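Local coordinates for chitinase (Chromobacterium violaceum, PDB 4TXG), which is a family 18 glycoside hydrolase that probably binds chitin and hydrolyses its O-glycosidic links, at residues 447-452 with 732-737; 703-708 with 715-720. One frame throughout, in Å; residues are numbered along the deposited sequence.

Interaction 1: 447-452 with 732-737. With CS (cesium ion), chain G.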
loop_
_atom_site.group_PDB
_atom_site.type_symbol
_atom_site.label_atom_id
_atom_site.label_comp_id
_atom_site.label_asym_id
_atom_site.label_seq_id
_atom_site.Cartn_x
_atom_site.Cartn_y
_atom_site.Cartn_z
ATOM N N TYR A 447 9.716 4.393 -5.030
ATOM C CA TYR A 447 10.309 3.413 -4.125
ATOM C C TYR A 447 9.946 1.989 -4.578
ATOM O O TYR A 447 10.816 1.121 -4.711
ATOM C CB TYR A 447 9.848 3.644 -2.662
ATOM C CG TYR A 447 10.204 2.477 -1.758
ATOM C CD1 TYR A 447 9.357 1.376 -1.647
ATOM C CD2 TYR A 447 11.406 2.453 -1.047
ATOM C CE1 TYR A 447 9.690 0.295 -0.858
ATOM C CE2 TYR A 447 11.736 1.368 -0.249
ATOM C CZ TYR A 447 10.869 0.291 -0.164
ATOM O OH TYR A 447 11.178 -0.810 0.640
ATOM N N TYR A 448 8.661 1.747 -4.808
ATOM C CA TYR A 448 8.216 0.379 -5.093
ATOM C C TYR A 448 8.680 -0.122 -6.463
ATOM O O TYR A 448 8.783 -1.331 -6.674
ATOM C CB TYR A 448 6.686 0.274 -4.937
ATOM C CG TYR A 448 6.356 0.208 -3.454
ATOM C CD1 TYR A 448 6.553 -0.964 -2.740
ATOM C CD2 TYR A 448 5.917 1.332 -2.760
ATOM C CE1 TYR A 448 6.314 -1.031 -1.376
ATOM C CE2 TYR A 448 5.668 1.274 -1.384
ATOM C CZ TYR A 448 5.864 0.086 -0.704
ATOM O OH TYR A 448 5.632 -0.004 0.663
ATOM N N ARG A 449 9.006 0.787 -7.379
ATOM C CA ARG A 449 9.534 0.360 -8.676
ATOM C C ARG A 449 10.923 -0.259 -8.572
ATOM O O ARG A 449 11.410 -0.863 -9.529
ATOM C CB ARG A 449 9.573 1.533 -9.655
ATOM C CG ARG A 449 8.194 1.950 -10.132
ATOM C CD ARG A 449 7.599 0.878 -11.063
ATOM N NE ARG A 449 8.249 0.966 -12.367
ATOM C CZ ARG A 449 9.252 0.199 -12.746
ATOM N NH1 ARG A 449 9.701 -0.751 -11.936
ATOM N NH2 ARG A 449 9.799 0.370 -13.935
ATOM N N GLY A 450 11.575 -0.091 -7.427
ATOM C CA GLY A 450 12.861 -0.725 -7.223
ATOM C C GLY A 450 12.746 -2.232 -7.347
ATOM O O GLY A 450 13.655 -2.890 -7.858
ATOM N N GLY A 451 11.620 -2.784 -6.894
ATOM C CA GLY A 451 11.453 -4.231 -6.860
ATOM C C GLY A 451 10.228 -4.750 -7.596
ATOM O O GLY A 451 9.942 -5.947 -7.543
ATOM N N LEU A 452 9.508 -3.853 -8.272
ATOM C CA LEU A 452 8.277 -4.193 -9.010
ATOM C C LEU A 452 8.188 -3.464 -10.351
ATOM O O LEU A 452 8.581 -2.307 -10.447
ATOM C CB LEU A 452 7.024 -3.826 -8.198
ATOM C CG LEU A 452 6.697 -4.630 -6.929
ATOM C CD1 LEU A 452 5.524 -3.980 -6.202
ATOM C CD2 LEU A 452 6.391 -6.080 -7.274
ATOM N N GLY A 732 12.678 10.460 -13.387
ATOM C CA GLY A 732 12.892 9.165 -14.007
ATOM C C GLY A 732 12.669 8.056 -12.996
ATOM O O GLY A 732 12.484 8.327 -11.811
ATOM N N ASP A 733 12.686 6.811 -13.470
ATOM C CA ASP A 733 12.487 5.635 -12.622
ATOM C C ASP A 733 13.762 5.168 -11.911
ATOM O O ASP A 733 13.720 4.792 -10.733
ATOM C CB ASP A 733 11.951 4.460 -13.450
ATOM C CG ASP A 733 10.528 4.670 -13.940
ATOM O OD1 ASP A 733 9.829 5.569 -13.430
ATOM O OD2 ASP A 733 10.097 3.904 -14.833
ATOM N N PHE A 734 14.883 5.150 -12.629
ATOM C CA PHE A 734 16.079 4.522 -12.079
ATOM C C PHE A 734 17.342 5.319 -12.255
ATOM O O PHE A 734 17.538 6.006 -13.258
ATOM C CB PHE A 734 16.297 3.146 -12.713
ATOM C CG PHE A 734 15.136 2.218 -12.542
ATOM C CD1 PHE A 734 14.800 1.746 -11.283
ATOM C CD2 PHE A 734 14.376 1.827 -13.634
ATOM C CE1 PHE A 734 13.731 0.877 -11.117
ATOM C CE2 PHE A 734 13.288 0.971 -13.475
ATOM C CZ PHE A 734 12.968 0.494 -12.222
ATOM N N ASN A 735 18.209 5.183 -11.262
ATOM C CA ASN A 735 19.602 5.559 -11.403
ATOM C C ASN A 735 20.400 4.278 -11.603
ATOM O O ASN A 735 20.460 3.443 -10.699
ATOM C CB ASN A 735 20.085 6.313 -10.165
ATOM C CG ASN A 735 19.338 7.606 -9.950
ATOM O OD1 ASN A 735 19.159 8.385 -10.882
ATOM N ND2 ASN A 735 18.888 7.838 -8.719
ATOM N N ARG A 736 20.996 4.099 -12.774
ATOM C CA ARG A 736 21.741 2.866 -12.995
ATOM C C ARG A 736 23.131 2.982 -12.394
ATOM O O ARG A 736 23.837 3.961 -12.610
ATOM C CB ARG A 736 21.826 2.516 -14.479
ATOM C CG ARG A 736 22.336 1.088 -14.694
ATOM C CD ARG A 736 21.917 0.502 -16.036
ATOM N NE ARG A 736 22.305 -0.908 -16.110
ATOM C CZ ARG A 736 21.575 -1.909 -15.628
ATOM N NH1 ARG A 736 20.403 -1.674 -15.034
ATOM N NH2 ARG A 736 22.020 -3.154 -15.739
ATOM N N VAL A 737 23.504 1.959 -11.633
ATOM C CA VAL A 737 24.743 1.936 -10.864
ATOM C C VAL A 737 25.718 0.950 -11.497
ATOM O O VAL A 737 25.291 -0.049 -12.065
ATOM C CB VAL A 737 24.443 1.544 -9.403
ATOM C CG1 VAL A 737 25.693 1.093 -8.664
ATOM C CG2 VAL A 737 23.760 2.701 -8.696
HETATM CS CS CS G . 18.471 5.752 -16.151
HETATM O O HOH W 1 18.368 2.512 -16.132
#

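Interaction 2: 703-708 with 715-720. With CS (cesium ion), chain G.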
loop_
_atom_site.group_PDB
_atom_site.type_symbol
_atom_site.label_atom_id
_atom_site.label_comp_id
_atom_site.label_asym_id
_atom_site.label_seq_id
_atom_site.Cartn_x
_atom_site.Cartn_y
_atom_site.Cartn_z
ATOM N N ALA A 703 15.946 6.962 -3.822
ATOM C CA ALA A 703 17.204 7.356 -3.184
ATOM C C ALA A 703 17.927 8.326 -4.086
ATOM O O ALA A 703 17.911 8.167 -5.311
ATOM C CB ALA A 703 18.088 6.141 -2.899
ATOM N N PRO A 704 18.565 9.339 -3.490
ATOM C CA PRO A 704 19.364 10.300 -4.258
ATOM C C PRO A 704 20.454 9.595 -5.049
ATOM O O PRO A 704 20.920 8.532 -4.648
ATOM C CB PRO A 704 19.971 11.203 -3.180
ATOM C CG PRO A 704 19.110 11.032 -1.989
ATOM C CD PRO A 704 18.538 9.653 -2.051
ATOM N N ALA A 705 20.870 10.189 -6.159
ATOM C CA ALA A 705 21.793 9.507 -7.060
ATOM C C ALA A 705 23.246 9.653 -6.609
ATOM O O ALA A 705 24.142 9.852 -7.429
ATOM C CB ALA A 705 21.622 10.041 -8.484
ATOM N N ASN A 706 23.478 9.547 -5.305
ATOM C CA ASN A 706 24.830 9.633 -4.769
ATOM C C ASN A 706 25.251 8.350 -4.049
ATOM O O ASN A 706 26.168 8.359 -3.218
ATOM C CB ASN A 706 24.952 10.831 -3.828
ATOM C CG ASN A 706 23.937 10.796 -2.694
ATOM O OD1 ASN A 706 23.216 9.820 -2.518
ATOM N ND2 ASN A 706 23.887 11.872 -1.922
ATOM N N ILE A 707 24.587 7.252 -4.386
ATOM C CA ILE A 707 24.910 5.953 -3.813
ATOM C C ILE A 707 26.387 5.619 -4.051
ATOM O O ILE A 707 26.942 5.912 -5.109
ATOM C CB ILE A 707 23.996 4.859 -4.401
ATOM C CG1 ILE A 707 24.343 3.479 -3.841
ATOM C CG2 ILE A 707 24.075 4.862 -5.916
ATOM C CD1 ILE A 707 23.219 2.460 -4.034
ATOM N N ALA A 708 27.036 5.054 -3.044
ATOM C CA ALA A 708 28.463 4.780 -3.128
ATOM C C ALA A 708 28.786 3.519 -2.345
ATOM O O ALA A 708 27.899 2.937 -1.714
ATOM C CB ALA A 708 29.260 5.960 -2.603
ATOM N N LEU A 715 32.006 2.013 -6.579
ATOM C CA LEU A 715 30.607 1.968 -7.011
ATOM C C LEU A 715 30.080 3.374 -7.272
ATOM O O LEU A 715 30.298 4.277 -6.466
ATOM C CB LEU A 715 29.749 1.271 -5.947
ATOM C CG LEU A 715 28.243 1.105 -6.184
ATOM C CD1 LEU A 715 27.761 -0.176 -5.516
ATOM C CD2 LEU A 715 27.441 2.291 -5.673
ATOM N N LYS A 716 29.391 3.569 -8.393
ATOM C CA LYS A 716 28.842 4.888 -8.694
ATOM C C LYS A 716 27.668 4.825 -9.659
ATOM O O LYS A 716 27.448 3.820 -10.331
ATOM C CB LYS A 716 29.926 5.791 -9.277
ATOM C CG LYS A 716 30.387 5.385 -10.664
ATOM C CD LYS A 716 31.603 6.200 -11.080
ATOM C CE LYS A 716 31.929 6.027 -12.554
ATOM N NZ LYS A 716 32.078 4.597 -12.943
ATOM N N VAL A 717 26.916 5.916 -9.731
ATOM C CA VAL A 717 25.853 6.034 -10.718
ATOM C C VAL A 717 26.442 6.354 -12.081
ATOM O O VAL A 717 27.202 7.319 -12.220
ATOM C CB VAL A 717 24.845 7.126 -10.311
ATOM C CG1 VAL A 717 23.860 7.418 -11.447
ATOM C CG2 VAL A 717 24.124 6.706 -9.037
ATOM N N VAL A 718 26.107 5.547 -13.086
ATOM C CA VAL A 718 26.585 5.795 -14.439
ATOM C C VAL A 718 25.497 6.423 -15.302
ATOM O O VAL A 718 25.770 6.967 -16.373
ATOM C CB VAL A 718 27.097 4.502 -15.121
ATOM C CG1 VAL A 718 28.424 4.095 -14.513
ATOM C CG2 VAL A 718 26.074 3.372 -15.002
ATOM N N SER A 719 24.264 6.362 -14.820
ATOM C CA SER A 719 23.134 6.921 -15.550
ATOM C C SER A 719 22.084 7.411 -14.565
ATOM O O SER A 719 21.371 6.611 -13.956
ATOM C CB SER A 719 22.536 5.884 -16.497
ATOM O OG SER A 719 21.448 6.432 -17.221
ATOM N N ALA A 720 21.993 8.726 -14.404
ATOM C CA ALA A 720 21.076 9.294 -13.428
ATOM C C ALA A 720 19.710 9.540 -14.046
ATOM O O ALA A 720 19.571 10.367 -14.939
ATOM C CB ALA A 720 21.642 10.591 -12.856
HETATM CS CS CS G . 18.471 5.752 -16.151
HETATM O O HOH W 2 26.872 7.720 -7.142
HETATM O O HOH W 3 30.000 7.128 -5.879
HETATM O O HOH W 1 18.368 2.512 -16.132
#

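Interaction 1: 447-452 with 732-737
The Phe734 ring meets Arg449 at its edge and packs on Asp733 CB through one face. Arg449 O lies in the ring plane at that edge, 3.3 Å from Phe734 CE1, so the carbonyl faces the C-H rim. Gly450 CA also sits at the edge, near the ring plane. Asp733 CB is 3.6 Å above the ring plane, offset toward the rim. His768 adds an edge-to-face ring contact.

This is an interdomain contact. Residues around the C-terminal end of helix 441-448, in the family 18 TIM barrel, meet the start of strand 734-740 in the C-terminal beta domain.

The Arg449 guanidinium comes to the same end of the phenyl ring. Its plane is 80° from the ring plane, so the two groups do not stack. NH1 of Arg449 lies 3.5 Å from Phe734 CZ, and NH2 is similarly close to CE2 and CZ. The arginine chain is bent at chi2 (-70°) and chi3 (-76°). These bends bring the guanidinium to the CZ end of the Phe734 ring. NH2 of Arg449 reaches Asp733 OD2 at 3.7 Å, a long salt bridge that probably adds only modest attraction.

Ser764 OG donates a hydrogen bond to Tyr447 O, and Ser767 OG to Gly450 O. Both also tie this helix end to the C-terminal domain. On the strand, the backbone of Phe734 turns to a cesium ion, which Phe734 O binds at 3.0 Å, with water 1 and Ser719 OG as further ligands.

Interaction 2: 703-708 with 715-720
Val717 lays its CG2 methyl against Ile707 CG2, 3.6 Å away, with the two side chains crossing at about a right angle. The same Val717 methyl lies 3.5 Å from Ala705 O and also packs on Ala705 CB. With CG1 anti to the backbone N (chi1 171°), CG2 is the branch that serves all three contacts. Ile707 uses its other branch on Leu715: CG1 is 3.8 Å from Leu715 CD2. That leucine methyl also touches Ala708 CA and Ile707 O. At the far end, Ala705 CB and Ala720 CB meet more loosely.

The two segments run antiparallel, but their backbones are joined through water. Water 2 lies 2.7 Å from Ile707 O and accepts a hydrogen bond from Val717 N at 3.2 Å. Its link to Ala705 O is weak. Water 3 sits 2.9 Å from Leu715 O, with a weak link to Ile707 O. The two waters thus bridge the backbones side by side.

Ile707 and Leu715 both also pack on Val737 of strand 734-740. Residues 703-708 lead from strand 694-700 in one sheet to strand 708-709 in the other, and the chain then returns to the first sheet as edge strand 716-719. The arrangement is consistent with a beta-sandwich, and Val718 and Ser719, both facing Arg736, form a classic beta bulge.

The two contacts have centres 12 Å apart and lie on the same side of the chain's centre. Their order along the chain is 447-452, 703-708, 715-720, 732-737, so interaction 2 is nested within the loop closed by interaction 1. Strands 716-719 and 734-740 are antiparallel neighbours in one sheet and follow each other in sequence. Arg736 joins them through probable backbone hydrogen bonds with Val718 and Ser719. Asn735 packs on Ala705 and Ala720. One cesium ion and water 1 belong to both sites. The strand held at the domain interface is thus also the neighbour of the edge strand, and the two contacts share one sheet.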